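Local coordinates for UPF0045 protein MTH_1187 (Methanothermobacter thermautotrophicus, PDB 1LXN), which is of unknown function but forms a homotetramer and, as a member of the UPF0045 (thiamine-binding protein) family, may bind thiamine or a similar ligand, at residues M1-L6 with K77-R82; L6-L11 with D70-T75; E27-L32 with K58-A63; L44-D49 with R86-K91. All coordinates share one frame; numbering follows the deposited sequence.

How the contacts relate
All four contacts are partly buried. Contacts 1 and 2 join the same antiparallel strands, 2-10 and 72-79, at their two ends through backbone hydrogen bonds, with mostly apolar side chains on the face turned to helices 19-29 and 50-66. Contact 3 pairs those helices through alanine and leucine alone. L6, shared by contacts 1 and 2, packs on L29 and A60 of contact 3 in the core, while charged pairs such as E5-K77 and E27-K30 lie toward the surface. Contact 4 lies on the other face of the sheet, where a carboxylate of strand 42-47 grips the start of the C-terminal helix; the salt bridge of K91 with D79 ties it to contact 1.

Contact 1 of 4, residues M1-L6 with K77-R82; sequences MITAEL and KIDDRR
E5 and K77 lie side by side and lead the same way from a hydrogen-bonded antiparallel pair. E5 runs out extended, whereas K77 bends at chi3 (-52°), a turn that brings its ammonium across to the carboxylate: NZ stands 3.2 Å from E5 OE2 in a salt bridge whose hydrogen bond is weak, and K77 CE passes 3.9 Å from E5 CB. On the same face T3 and D79 also run alongside each other, T3 OG1 lying 3.3 Å from D79 CB, while the carboxylate of D79 forms a salt bridge with K91, whose NZ is also weakly bonded to T3 OG1. Strands 2-10 and 72-79 are the first and last of a ferredoxin-like beta-alpha-beta-beta-alpha-beta sheet, their register fixed by backbone hydrogen bonds at T3-D79 and E5-K77, the straightest from D79 N to T3 O (2.8 Å, 170°). The other face, turned to helix 50-66, is apolar: I2 and I78 slant across each other, CG2 to CG2 at 3.7 Å. I2 CG1 also nears D80 OD1, which accepts a hydrogen bond from R82 NE (2.8 Å) as part of a salt bridge. A water accepts a hydrogen bond from R81 N (2.8 Å) and lies within donating distance of M1 O and D79 O.

Contact 2 of 4, residues L6-L11 with D70-T75; sequences LTVIPL and DRVYTT
L11 lies over the backbone and side chain of R71 where strands 2-10 and 72-79 part company at one end of the ferredoxin-like sheet. Its CB rests 3.7 Å from R71 O, the same oxygen that takes the short, straight hydrogen bond from L11 N (2.7 Å, 169°). With CG anti to the carbonyl carbon (chi1 -53°), the side chain turns in over the neighbouring strand, CG passing near Y73 CB. At the tip CD1 does most of the touching: it meets Y73 CB at 3.9 Å and R71 NE at 3.8 Å, beside the extended arginine chain and oblique to the guanidinium plane. Replacing L11 with an alanine would probably strip most of the apolar cover from the R71 chain, leave Y73 CB without its CD1 partner, and let the arginine swing more freely.

Toward the other end the strands alternate regularly. I9 and Y73 exchange backbone hydrogen bonds, as do T7 and T75, while P10, which has no N-H to offer, falls in a non-hydrogen-bonded pair with V72. V8 and V72 meet on the face covered by helix 50-66, where V64 and L65 lie; their CG1 atoms are only 3.4 Å apart, tighter than usual for two methyls. On that face T74 presents its OG1 to ND1 of H61. The opposite face is mixed: beside I9 and Y73, T7 and T75 run alongside each other, T7 OG1 lying 3.3 Å from T75 CB, and one water is hydrogen-bonded to both threonine OG1 atoms and donates to Y73 O, 2.8 Å away.

Contact 3 of 4, residues E27-L32 with K58-A63; sequences EALKKL and KAAHEA
A28 and A59 meet where helix 19-29 comes close against helix 50-66, the two helices that cover one face of the ferredoxin-like sheet. The tight part is made of methyl groups. A28 CB points at the other helix and sits between turns of it, 3.4 Å from the A59 carbonyl O and 3.7 Å from the A63 methyl CB. With such short side chains the backbones draw near, A28 CA lying 5.2 Å from A60 CA. On the side turned to the sheet, L29 CG, anti to its own carbonyl carbon (chi1 -84°), stands 3.9 Å from A60 CB, and both residues also rest on L6 of strand 2-10, so the helix pair and the strand share one apolar core.

Past L29 the packing thins. The chain leaves through a type I turn from L29 to L32, closed by a backbone hydrogen bond of 3.0 Å from L32 N to L29 O, and the turn brings L32 back toward helix 50-66. Its CD2 reaches A59 CB at 4.1 Å, a looser touch than those of A28, while E52 and A56 complete the surface it lies on. The solvent side belongs to charged residues that stay clear of the partner helix: E27 and K30 form a salt bridge within their own segment, and K58 pairs with E55 along its own helix. No hydrogen bond or salt bridge joins the two segments, so their association here rests on shape and burial of apolar groups, the small alanine side chains being what probably lets the helices come so close.

Contact 4 of 4, residues L44-D49 with R86-K91; sequences LLEAED and RGLRDK
G87 brings its CA within 3.4 Å of E46 OE2, the carboxylate oxygen that strand 42-47 extends toward the start of helix 88-98. This glycine is the N-cap residue, and its own N-H is bonded to D90 OD2 three residues on (2.9 Å, 175°), one half of a capping box. Glycine has no side chain for the reciprocal bond to D90 N; separately, E46 comes in from the sheet and accepts the N-H of L88, its OE2 lying 2.7 Å from L88 N and using its anti lone pair. The L88 side chain slants across the glutamate, CG lying 3.7 Å from E46 CG, while its CD1 reaches over to L44 CB at 3.6 Å. R89 N is served less directly, by a water that it donates to and that in turn donates to E46 OE2 at 2.6 Å. The same oxygen thus collects two hydrogen bonds, and the positive end of the helix would be expected to stabilise its negative charge. With an alanine in place of E46, L88 N and the water would probably lose their acceptor, and the L88 side chain the glutamate CG it packs on. K91 N closes the first turn on G87 O, while K91 NZ forms a salt bridge with D79 and a weak bond with T3 OG1. Capped from strand 42-47 in this way, the C-terminal helix, an addition to the ferredoxin-like core, begins on the face of the sheet opposite helices 19-29 and 50-66.

Contact 1 of 4, residues M1-L6 with K77-R82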
loop_
_atom_site.group_PDB
_atom_site.type_symbol
_atom_site.label_atom_id
_atom_site.label_comp_id
_atom_site.label_asym_id
_atom_site.label_seq_id
_atom_site.Cartn_x
_atom_site.Cartn_y
_atom_site.Cartn_z
HETATM N N MSE A 1 -10.269 -9.052 -8.092
HETATM C CA MSE A 1 -9.650 -7.697 -8.224
HETATM C C MSE A 1 -9.961 -6.757 -7.060
HETATM O O MSE A 1 -11.004 -6.102 -7.038
HETATM C CB MSE A 1 -10.098 -7.031 -9.525
HETATM C CG MSE A 1 -9.577 -5.610 -9.684
HETATM SE SE MSE A 1 -7.660 -5.510 -9.402
HETATM C CE MSE A 1 -7.066 -6.064 -11.166
ATOM N N ILE A 2 -9.046 -6.684 -6.102
ATOM C CA ILE A 2 -9.217 -5.819 -4.938
ATOM C C ILE A 2 -8.277 -4.612 -5.047
ATOM O O ILE A 2 -7.110 -4.761 -5.418
ATOM C CB ILE A 2 -8.884 -6.585 -3.626
ATOM C CG1 ILE A 2 -9.736 -7.850 -3.527
ATOM C CG2 ILE A 2 -9.130 -5.701 -2.419
ATOM C CD1 ILE A 2 -9.402 -8.731 -2.325
ATOM N N THR A 3 -8.787 -3.420 -4.747
ATOM C CA THR A 3 -7.950 -2.218 -4.778
ATOM C C THR A 3 -7.763 -1.724 -3.348
ATOM O O THR A 3 -8.663 -1.834 -2.510
ATOM C CB THR A 3 -8.567 -1.069 -5.626
ATOM O OG1 THR A 3 -9.912 -0.814 -5.195
ATOM C CG2 THR A 3 -8.544 -1.424 -7.112
ATOM N N ALA A 4 -6.592 -1.173 -3.069
ATOM C CA ALA A 4 -6.305 -0.699 -1.728
ATOM C C ALA A 4 -5.214 0.353 -1.725
ATOM O O ALA A 4 -4.571 0.608 -2.742
ATOM C CB ALA A 4 -5.881 -1.882 -0.848
ATOM N N GLU A 5 -5.020 0.962 -0.564
ATOM C CA GLU A 5 -3.979 1.955 -0.377
ATOM C C GLU A 5 -3.307 1.674 0.954
ATOM O O GLU A 5 -3.974 1.415 1.958
ATOM C CB GLU A 5 -4.542 3.377 -0.371
ATOM C CG GLU A 5 -3.464 4.407 -0.090
ATOM C CD GLU A 5 -3.909 5.827 -0.364
ATOM O OE1 GLU A 5 -3.080 6.744 -0.180
ATOM O OE2 GLU A 5 -5.077 6.027 -0.762
ATOM N N LEU A 6 -1.983 1.737 0.960
ATOM C CA LEU A 6 -1.219 1.467 2.165
ATOM C C LEU A 6 -0.219 2.567 2.479
ATOM O O LEU A 6 0.502 3.032 1.596
ATOM C CB LEU A 6 -0.463 0.149 1.999
ATOM C CG LEU A 6 0.554 -0.165 3.096
ATOM C CD1 LEU A 6 -0.173 -0.528 4.393
ATOM C CD2 LEU A 6 1.450 -1.305 2.629
ATOM N N LYS A 77 -6.493 0.967 3.463
ATOM C CA LYS A 77 -7.851 1.200 2.999
ATOM C C LYS A 77 -8.099 0.137 1.946
ATOM O O LYS A 77 -7.295 -0.031 1.031
ATOM C CB LYS A 77 -8.004 2.576 2.346
ATOM C CG LYS A 77 -7.783 3.765 3.256
ATOM C CD LYS A 77 -8.205 5.067 2.561
ATOM C CE LYS A 77 -7.551 5.227 1.185
ATOM N NZ LYS A 77 -7.965 6.477 0.475
ATOM N N ILE A 78 -9.205 -0.581 2.077
ATOM C CA ILE A 78 -9.546 -1.623 1.126
ATOM C C ILE A 78 -10.887 -1.340 0.455
ATOM O O ILE A 78 -11.892 -1.081 1.125
ATOM C CB ILE A 78 -9.649 -3.010 1.811
ATOM C CG1 ILE A 78 -8.367 -3.327 2.579
ATOM C CG2 ILE A 78 -9.906 -4.085 0.762
ATOM C CD1 ILE A 78 -8.423 -4.643 3.334
ATOM N N ASP A 79 -10.892 -1.374 -0.871
ATOM C CA ASP A 79 -12.115 -1.179 -1.637
ATOM C C ASP A 79 -12.332 -2.526 -2.323
ATOM O O ASP A 79 -11.701 -2.831 -3.325
ATOM C CB ASP A 79 -11.941 -0.072 -2.681
ATOM C CG ASP A 79 -13.227 0.206 -3.460
ATOM O OD1 ASP A 79 -13.182 0.989 -4.428
ATOM O OD2 ASP A 79 -14.287 -0.354 -3.103
ATOM N N ASP A 80 -13.216 -3.336 -1.763
ATOM C CA ASP A 80 -13.480 -4.661 -2.304
ATOM C C ASP A 80 -14.832 -4.690 -3.005
ATOM O O ASP A 80 -15.873 -4.783 -2.355
ATOM C CB ASP A 80 -13.446 -5.679 -1.161
ATOM C CG ASP A 80 -13.460 -7.116 -1.646
ATOM O OD1 ASP A 80 -13.517 -7.345 -2.876
ATOM O OD2 ASP A 80 -13.418 -8.021 -0.781
ATOM N N ARG A 81 -14.813 -4.605 -4.332
ATOM C CA ARG A 81 -16.051 -4.611 -5.099
ATOM C C ARG A 81 -16.237 -5.954 -5.798
ATOM O O ARG A 81 -15.441 -6.339 -6.656
ATOM C CB ARG A 81 -16.049 -3.471 -6.123
ATOM C CG ARG A 81 -17.382 -3.303 -6.832
ATOM C CD ARG A 81 -17.417 -2.063 -7.703
ATOM N NE ARG A 81 -18.735 -1.875 -8.302
ATOM C CZ ARG A 81 -19.041 -0.921 -9.176
ATOM N NH1 ARG A 81 -18.120 -0.044 -9.562
ATOM N NH2 ARG A 81 -20.269 -0.859 -9.681
ATOM N N ARG A 82 -17.306 -6.651 -5.427
ATOM C CA ARG A 82 -17.603 -7.973 -5.966
ATOM C C ARG A 82 -18.580 -8.048 -7.146
ATOM O O ARG A 82 -18.688 -9.099 -7.782
ATOM C CB ARG A 82 -18.109 -8.878 -4.831
ATOM C CG ARG A 82 -17.096 -9.090 -3.704
ATOM C CD ARG A 82 -15.818 -9.712 -4.242
ATOM N NE ARG A 82 -14.749 -9.786 -3.251
ATOM C CZ ARG A 82 -14.567 -10.803 -2.413
ATOM N NH1 ARG A 82 -15.391 -11.846 -2.442
ATOM N NH2 ARG A 82 -13.549 -10.787 -1.556
HETATM O O HOH W 1 -12.410 -4.240 -5.798
#

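Contact 2 of 4, residues L6-L11 with D70-T75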
loop_
_atom_site.group_PDB
_atom_site.type_symbol
_atom_site.label_atom_id
_atom_site.label_comp_id
_atom_site.label_asym_id
_atom_site.label_seq_id
_atom_site.Cartn_x
_atom_site.Cartn_y
_atom_site.Cartn_z
ATOM N N LEU A 6 -1.983 1.737 0.960
ATOM C CA LEU A 6 -1.219 1.467 2.165
ATOM C C LEU A 6 -0.219 2.567 2.479
ATOM O O LEU A 6 0.502 3.032 1.596
ATOM C CB LEU A 6 -0.463 0.149 1.999
ATOM C CG LEU A 6 0.554 -0.165 3.096
ATOM C CD1 LEU A 6 -0.173 -0.528 4.393
ATOM C CD2 LEU A 6 1.450 -1.305 2.629
ATOM N N THR A 7 -0.185 2.985 3.741
ATOM C CA THR A 7 0.774 3.988 4.177
ATOM C C THR A 7 1.390 3.443 5.459
ATOM O O THR A 7 0.679 3.125 6.415
ATOM C CB THR A 7 0.119 5.359 4.483
ATOM O OG1 THR A 7 -0.539 5.297 5.753
ATOM C CG2 THR A 7 -0.912 5.719 3.415
ATOM N N VAL A 8 2.709 3.287 5.456
ATOM C CA VAL A 8 3.431 2.802 6.622
ATOM C C VAL A 8 4.246 4.005 7.070
ATOM O O VAL A 8 5.138 4.452 6.356
ATOM C CB VAL A 8 4.374 1.638 6.260
ATOM C CG1 VAL A 8 5.030 1.088 7.522
ATOM C CG2 VAL A 8 3.597 0.541 5.545
ATOM N N ILE A 9 3.931 4.536 8.245
ATOM C CA ILE A 9 4.613 5.721 8.742
ATOM C C ILE A 9 5.361 5.484 10.049
ATOM O O ILE A 9 4.755 5.273 11.092
ATOM C CB ILE A 9 3.602 6.877 8.958
ATOM C CG1 ILE A 9 2.758 7.077 7.693
ATOM C CG2 ILE A 9 4.339 8.163 9.305
ATOM C CD1 ILE A 9 1.683 8.152 7.818
ATOM N N PRO A 10 6.698 5.494 10.000
ATOM C CA PRO A 10 7.463 5.280 11.233
ATOM C C PRO A 10 7.404 6.566 12.050
ATOM O O PRO A 10 7.460 7.660 11.490
ATOM C CB PRO A 10 8.866 4.966 10.717
ATOM C CG PRO A 10 8.942 5.775 9.441
ATOM C CD PRO A 10 7.578 5.550 8.819
ATOM N N LEU A 11 7.270 6.428 13.365
ATOM C CA LEU A 11 7.188 7.576 14.262
ATOM C C LEU A 11 8.412 7.660 15.188
ATOM O O LEU A 11 8.983 6.642 15.567
ATOM C CB LEU A 11 5.910 7.471 15.100
ATOM C CG LEU A 11 4.595 7.270 14.333
ATOM C CD1 LEU A 11 3.436 7.165 15.319
ATOM C CD2 LEU A 11 4.371 8.442 13.381
ATOM N N ASP A 70 11.045 2.112 15.960
ATOM C CA ASP A 70 10.504 1.557 17.196
ATOM C C ASP A 70 8.998 1.771 17.330
ATOM O O ASP A 70 8.380 1.306 18.294
ATOM C CB ASP A 70 11.214 2.170 18.403
ATOM C CG ASP A 70 12.551 1.506 18.692
ATOM O OD1 ASP A 70 13.402 2.151 19.340
ATOM O OD2 ASP A 70 12.742 0.337 18.289
ATOM N N ARG A 71 8.413 2.489 16.376
ATOM C CA ARG A 71 6.976 2.736 16.391
ATOM C C ARG A 71 6.465 2.973 14.977
ATOM O O ARG A 71 6.829 3.950 14.326
ATOM C CB ARG A 71 6.637 3.938 17.280
ATOM C CG ARG A 71 5.136 4.129 17.480
ATOM C CD ARG A 71 4.813 5.270 18.426
ATOM N NE ARG A 71 3.371 5.386 18.653
ATOM C CZ ARG A 71 2.808 6.246 19.503
ATOM N NH1 ARG A 71 3.564 7.073 20.216
ATOM N NH2 ARG A 71 1.484 6.283 19.639
ATOM N N VAL A 72 5.621 2.066 14.503
ATOM C CA VAL A 72 5.079 2.186 13.162
ATOM C C VAL A 72 3.565 2.377 13.160
ATOM O O VAL A 72 2.818 1.634 13.808
ATOM C CB VAL A 72 5.457 0.954 12.309
ATOM C CG1 VAL A 72 5.017 1.155 10.875
ATOM C CG2 VAL A 72 6.968 0.736 12.366
ATOM N N TYR A 73 3.130 3.401 12.433
ATOM C CA TYR A 73 1.722 3.737 12.306
ATOM C C TYR A 73 1.314 3.376 10.886
ATOM O O TYR A 73 1.683 4.065 9.930
ATOM C CB TYR A 73 1.520 5.231 12.533
ATOM C CG TYR A 73 0.069 5.649 12.529
ATOM C CD1 TYR A 73 -0.765 5.356 13.610
ATOM C CD2 TYR A 73 -0.471 6.342 11.448
ATOM C CE1 TYR A 73 -2.097 5.749 13.609
ATOM C CE2 TYR A 73 -1.805 6.736 11.440
ATOM C CZ TYR A 73 -2.606 6.439 12.520
ATOM O OH TYR A 73 -3.918 6.845 12.517
ATOM N N THR A 74 0.552 2.297 10.751
ATOM C CA THR A 74 0.142 1.827 9.438
ATOM C C THR A 74 -1.345 1.963 9.157
ATOM O O THR A 74 -2.198 1.652 10.000
ATOM C CB THR A 74 0.574 0.359 9.244
ATOM O OG1 THR A 74 2.002 0.299 9.226
ATOM C CG2 THR A 74 0.035 -0.210 7.942
ATOM N N THR A 75 -1.641 2.427 7.951
ATOM C CA THR A 75 -3.010 2.623 7.513
ATOM C C THR A 75 -3.260 1.826 6.233
ATOM O O THR A 75 -2.444 1.827 5.310
ATOM C CB THR A 75 -3.290 4.124 7.249
ATOM O OG1 THR A 75 -3.157 4.856 8.476
ATOM C CG2 THR A 75 -4.695 4.323 6.703
HETATM O O HOH W 2 -0.230 5.506 8.426
HETATM O O HOH W 3 11.137 5.221 15.475
#

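Contact 3 of 4, residues E27-L32 with K58-A63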
loop_
_atom_site.group_PDB
_atom_site.type_symbol
_atom_site.label_atom_id
_atom_site.label_comp_id
_atom_site.label_asym_id
_atom_site.label_seq_id
_atom_site.Cartn_x
_atom_site.Cartn_y
_atom_site.Cartn_z
ATOM N N GLU A 27 9.755 -2.323 -0.952
ATOM C CA GLU A 27 10.645 -3.404 -1.341
ATOM C C GLU A 27 10.097 -4.725 -0.796
ATOM O O GLU A 27 10.195 -5.765 -1.451
ATOM C CB GLU A 27 12.048 -3.156 -0.784
ATOM C CG GLU A 27 13.159 -3.794 -1.600
ATOM C CD GLU A 27 13.622 -2.908 -2.753
ATOM O OE1 GLU A 27 14.233 -1.846 -2.478
ATOM O OE2 GLU A 27 13.372 -3.269 -3.927
ATOM N N ALA A 28 9.521 -4.681 0.403
ATOM C CA ALA A 28 8.957 -5.883 1.011
ATOM C C ALA A 28 7.677 -6.290 0.280
ATOM O O ALA A 28 7.412 -7.476 0.098
ATOM C CB ALA A 28 8.672 -5.645 2.489
ATOM N N LEU A 29 6.897 -5.290 -0.136
ATOM C CA LEU A 29 5.642 -5.493 -0.869
ATOM C C LEU A 29 5.893 -6.195 -2.196
ATOM O O LEU A 29 5.151 -7.093 -2.586
ATOM C CB LEU A 29 4.976 -4.145 -1.185
ATOM C CG LEU A 29 4.094 -3.457 -0.156
ATOM C CD1 LEU A 29 3.825 -2.022 -0.581
ATOM C CD2 LEU A 29 2.792 -4.229 -0.025
ATOM N N LYS A 30 6.935 -5.752 -2.889
ATOM C CA LYS A 30 7.310 -6.289 -4.194
ATOM C C LYS A 30 7.504 -7.800 -4.236
ATOM O O LYS A 30 7.449 -8.399 -5.309
ATOM C CB LYS A 30 8.599 -5.614 -4.680
ATOM C CG LYS A 30 8.470 -4.125 -4.920
ATOM C CD LYS A 30 9.823 -3.475 -5.213
ATOM C CE LYS A 30 10.460 -4.016 -6.485
ATOM N NZ LYS A 30 11.772 -3.355 -6.773
ATOM N N LYS A 31 7.746 -8.412 -3.082
ATOM C CA LYS A 31 7.973 -9.851 -3.027
ATOM C C LYS A 31 6.698 -10.687 -3.056
ATOM O O LYS A 31 6.757 -11.897 -3.282
ATOM C CB LYS A 31 8.785 -10.210 -1.782
ATOM C CG LYS A 31 10.100 -9.457 -1.665
ATOM C CD LYS A 31 10.922 -9.988 -0.503
ATOM C CE LYS A 31 12.165 -9.140 -0.266
ATOM N NZ LYS A 31 12.834 -8.806 -1.552
ATOM N N LEU A 32 5.551 -10.054 -2.821
ATOM C CA LEU A 32 4.278 -10.768 -2.828
ATOM C C LEU A 32 3.615 -10.638 -4.187
ATOM O O LEU A 32 4.024 -9.819 -5.005
ATOM C CB LEU A 32 3.343 -10.237 -1.729
ATOM C CG LEU A 32 3.661 -10.643 -0.278
ATOM C CD1 LEU A 32 3.689 -12.169 -0.167
ATOM C CD2 LEU A 32 4.997 -10.072 0.160
ATOM N N LYS A 58 1.454 -6.948 5.936
ATOM C CA LYS A 58 2.251 -7.352 7.093
ATOM C C LYS A 58 3.729 -7.230 6.749
ATOM O O LYS A 58 4.523 -6.742 7.549
ATOM C CB LYS A 58 1.953 -8.799 7.504
ATOM C CG LYS A 58 0.688 -8.970 8.330
ATOM C CD LYS A 58 0.477 -10.418 8.766
ATOM C CE LYS A 58 0.219 -11.330 7.574
ATOM N NZ LYS A 58 -0.138 -12.722 7.985
ATOM N N ALA A 59 4.092 -7.668 5.552
ATOM C CA ALA A 59 5.478 -7.604 5.113
ATOM C C ALA A 59 6.001 -6.166 5.084
ATOM O O ALA A 59 7.115 -5.894 5.541
ATOM C CB ALA A 59 5.619 -8.239 3.736
ATOM N N ALA A 60 5.195 -5.249 4.551
ATOM C CA ALA A 60 5.598 -3.852 4.461
ATOM C C ALA A 60 5.777 -3.272 5.857
ATOM O O ALA A 60 6.773 -2.607 6.138
ATOM C CB ALA A 60 4.563 -3.052 3.676
ATOM N N HIS A 61 4.808 -3.541 6.729
ATOM C CA HIS A 61 4.844 -3.071 8.109
ATOM C C HIS A 61 6.112 -3.559 8.827
ATOM O O HIS A 61 6.819 -2.771 9.460
ATOM C CB HIS A 61 3.603 -3.577 8.853
ATOM C CG HIS A 61 3.504 -3.104 10.274
ATOM N ND1 HIS A 61 2.916 -1.906 10.621
ATOM C CD2 HIS A 61 3.895 -3.684 11.436
ATOM C CE1 HIS A 61 2.943 -1.770 11.936
ATOM N NE2 HIS A 61 3.531 -2.834 12.453
ATOM N N GLU A 62 6.388 -4.858 8.720
ATOM C CA GLU A 62 7.553 -5.470 9.364
ATOM C C GLU A 62 8.875 -4.917 8.843
ATOM O O GLU A 62 9.825 -4.777 9.603
ATOM C CB GLU A 62 7.546 -6.989 9.150
ATOM C CG GLU A 62 6.230 -7.672 9.493
ATOM C CD GLU A 62 6.138 -8.119 10.939
ATOM O OE1 GLU A 62 6.750 -7.465 11.815
ATOM O OE2 GLU A 62 5.436 -9.126 11.196
ATOM N N ALA A 63 8.937 -4.618 7.547
ATOM C CA ALA A 63 10.162 -4.095 6.954
ATOM C C ALA A 63 10.557 -2.761 7.579
ATOM O O ALA A 63 11.738 -2.472 7.737
ATOM C CB ALA A 63 9.997 -3.937 5.437
#

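Contact 4 of 4, residues L44-D49 with R86-K91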
loop_
_atom_site.group_PDB
_atom_site.type_symbol
_atom_site.label_atom_id
_atom_site.label_comp_id
_atom_site.label_asym_id
_atom_site.label_seq_id
_atom_site.Cartn_x
_atom_site.Cartn_y
_atom_site.Cartn_z
ATOM N N LEU A 44 -0.569 2.559 -3.728
ATOM C CA LEU A 44 -1.798 1.960 -4.236
ATOM C C LEU A 44 -1.532 0.485 -4.535
ATOM O O LEU A 44 -0.448 0.126 -4.978
ATOM C CB LEU A 44 -2.233 2.690 -5.510
ATOM C CG LEU A 44 -3.054 3.988 -5.410
ATOM C CD1 LEU A 44 -2.784 4.708 -4.120
ATOM C CD2 LEU A 44 -2.744 4.874 -6.610
ATOM N N LEU A 45 -2.519 -0.370 -4.289
ATOM C CA LEU A 45 -2.349 -1.799 -4.519
ATOM C C LEU A 45 -3.533 -2.462 -5.210
ATOM O O LEU A 45 -4.667 -1.986 -5.143
ATOM C CB LEU A 45 -2.126 -2.519 -3.182
ATOM C CG LEU A 45 -0.971 -2.077 -2.271
ATOM C CD1 LEU A 45 -1.195 -2.613 -0.862
ATOM C CD2 LEU A 45 0.350 -2.582 -2.836
ATOM N N GLU A 46 -3.243 -3.576 -5.870
ATOM C CA GLU A 46 -4.255 -4.395 -6.523
ATOM C C GLU A 46 -3.863 -5.825 -6.172
ATOM O O GLU A 46 -2.693 -6.212 -6.295
ATOM C CB GLU A 46 -4.249 -4.216 -8.039
ATOM C CG GLU A 46 -4.595 -2.822 -8.502
ATOM C CD GLU A 46 -4.627 -2.724 -10.013
ATOM O OE1 GLU A 46 -4.006 -3.589 -10.665
ATOM O OE2 GLU A 46 -5.258 -1.784 -10.545
ATOM N N ALA A 47 -4.833 -6.600 -5.711
ATOM C CA ALA A 47 -4.576 -7.982 -5.329
ATOM C C ALA A 47 -5.719 -8.851 -5.825
ATOM O O ALA A 47 -6.809 -8.352 -6.093
ATOM C CB ALA A 47 -4.452 -8.083 -3.806
ATOM N N GLU A 48 -5.462 -10.149 -5.947
ATOM C CA GLU A 48 -6.472 -11.092 -6.406
ATOM C C GLU A 48 -7.285 -11.659 -5.250
ATOM O O GLU A 48 -8.370 -12.197 -5.453
ATOM C CB GLU A 48 -5.813 -12.243 -7.167
ATOM C CG GLU A 48 -5.389 -11.902 -8.582
ATOM C CD GLU A 48 -4.599 -13.029 -9.229
ATOM O OE1 GLU A 48 -4.420 -12.992 -10.467
ATOM O OE2 GLU A 48 -4.152 -13.946 -8.496
ATOM N N ASP A 49 -6.757 -11.560 -4.038
ATOM C CA ASP A 49 -7.475 -12.064 -2.874
ATOM C C ASP A 49 -6.999 -11.380 -1.601
ATOM O O ASP A 49 -5.913 -10.808 -1.560
ATOM C CB ASP A 49 -7.324 -13.589 -2.765
ATOM C CG ASP A 49 -5.879 -14.032 -2.642
ATOM O OD1 ASP A 49 -5.297 -13.911 -1.547
ATOM O OD2 ASP A 49 -5.322 -14.502 -3.649
ATOM N N ARG A 86 -12.865 -3.822 -11.146
ATOM C CA ARG A 86 -12.343 -2.475 -11.316
ATOM C C ARG A 86 -10.945 -2.312 -10.742
ATOM O O ARG A 86 -10.754 -2.397 -9.530
ATOM C CB ARG A 86 -13.274 -1.462 -10.640
ATOM C CG ARG A 86 -14.671 -1.374 -11.236
ATOM C CD ARG A 86 -14.742 -0.358 -12.367
ATOM N NE ARG A 86 -16.121 -0.131 -12.805
ATOM C CZ ARG A 86 -16.819 -0.990 -13.542
ATOM N NH1 ARG A 86 -16.267 -2.132 -13.934
ATOM N NH2 ARG A 86 -18.077 -0.714 -13.871
ATOM N N GLY A 87 -9.971 -2.076 -11.614
ATOM C CA GLY A 87 -8.614 -1.857 -11.156
ATOM C C GLY A 87 -8.444 -0.374 -10.865
ATOM O O GLY A 87 -9.373 0.411 -11.062
ATOM N N LEU A 88 -7.263 0.015 -10.397
ATOM C CA LEU A 88 -6.978 1.407 -10.074
ATOM C C LEU A 88 -7.276 2.324 -11.262
ATOM O O LEU A 88 -7.968 3.336 -11.119
ATOM C CB LEU A 88 -5.507 1.558 -9.646
ATOM C CG LEU A 88 -5.069 0.796 -8.382
ATOM C CD1 LEU A 88 -3.555 0.827 -8.252
ATOM C CD2 LEU A 88 -5.718 1.412 -7.152
ATOM N N ARG A 89 -6.752 1.963 -12.430
ATOM C CA ARG A 89 -6.954 2.749 -13.643
ATOM C C ARG A 89 -8.441 2.861 -14.003
ATOM O O ARG A 89 -8.934 3.951 -14.307
ATOM C CB ARG A 89 -6.188 2.123 -14.819
ATOM C CG ARG A 89 -6.248 2.965 -16.097
ATOM C CD ARG A 89 -5.872 2.164 -17.350
ATOM N NE ARG A 89 -4.474 1.733 -17.359
ATOM C CZ ARG A 89 -3.433 2.560 -17.424
ATOM N NH1 ARG A 89 -3.625 3.873 -17.488
ATOM N NH2 ARG A 89 -2.195 2.072 -17.424
ATOM N N ASP A 90 -9.153 1.734 -13.969
ATOM C CA ASP A 90 -10.583 1.724 -14.290
ATOM C C ASP A 90 -11.336 2.739 -13.438
ATOM O O ASP A 90 -12.185 3.470 -13.937
ATOM C CB ASP A 90 -11.208 0.341 -14.044
ATOM C CG ASP A 90 -10.627 -0.738 -14.933
ATOM O OD1 ASP A 90 -10.382 -0.463 -16.126
ATOM O OD2 ASP A 90 -10.434 -1.873 -14.438
ATOM N N LYS A 91 -11.021 2.774 -12.148
ATOM C CA LYS A 91 -11.689 3.690 -11.232
ATOM C C LYS A 91 -11.369 5.144 -11.546
ATOM O O LYS A 91 -12.233 6.014 -11.432
ATOM C CB LYS A 91 -11.305 3.360 -9.786
ATOM C CG LYS A 91 -11.703 1.942 -9.362
ATOM C CD LYS A 91 -11.214 1.612 -7.955
ATOM C CE LYS A 91 -11.801 2.552 -6.913
ATOM N NZ LYS A 91 -11.236 2.238 -5.572
HETATM O O HOH W 4 -5.010 -0.502 -12.772
#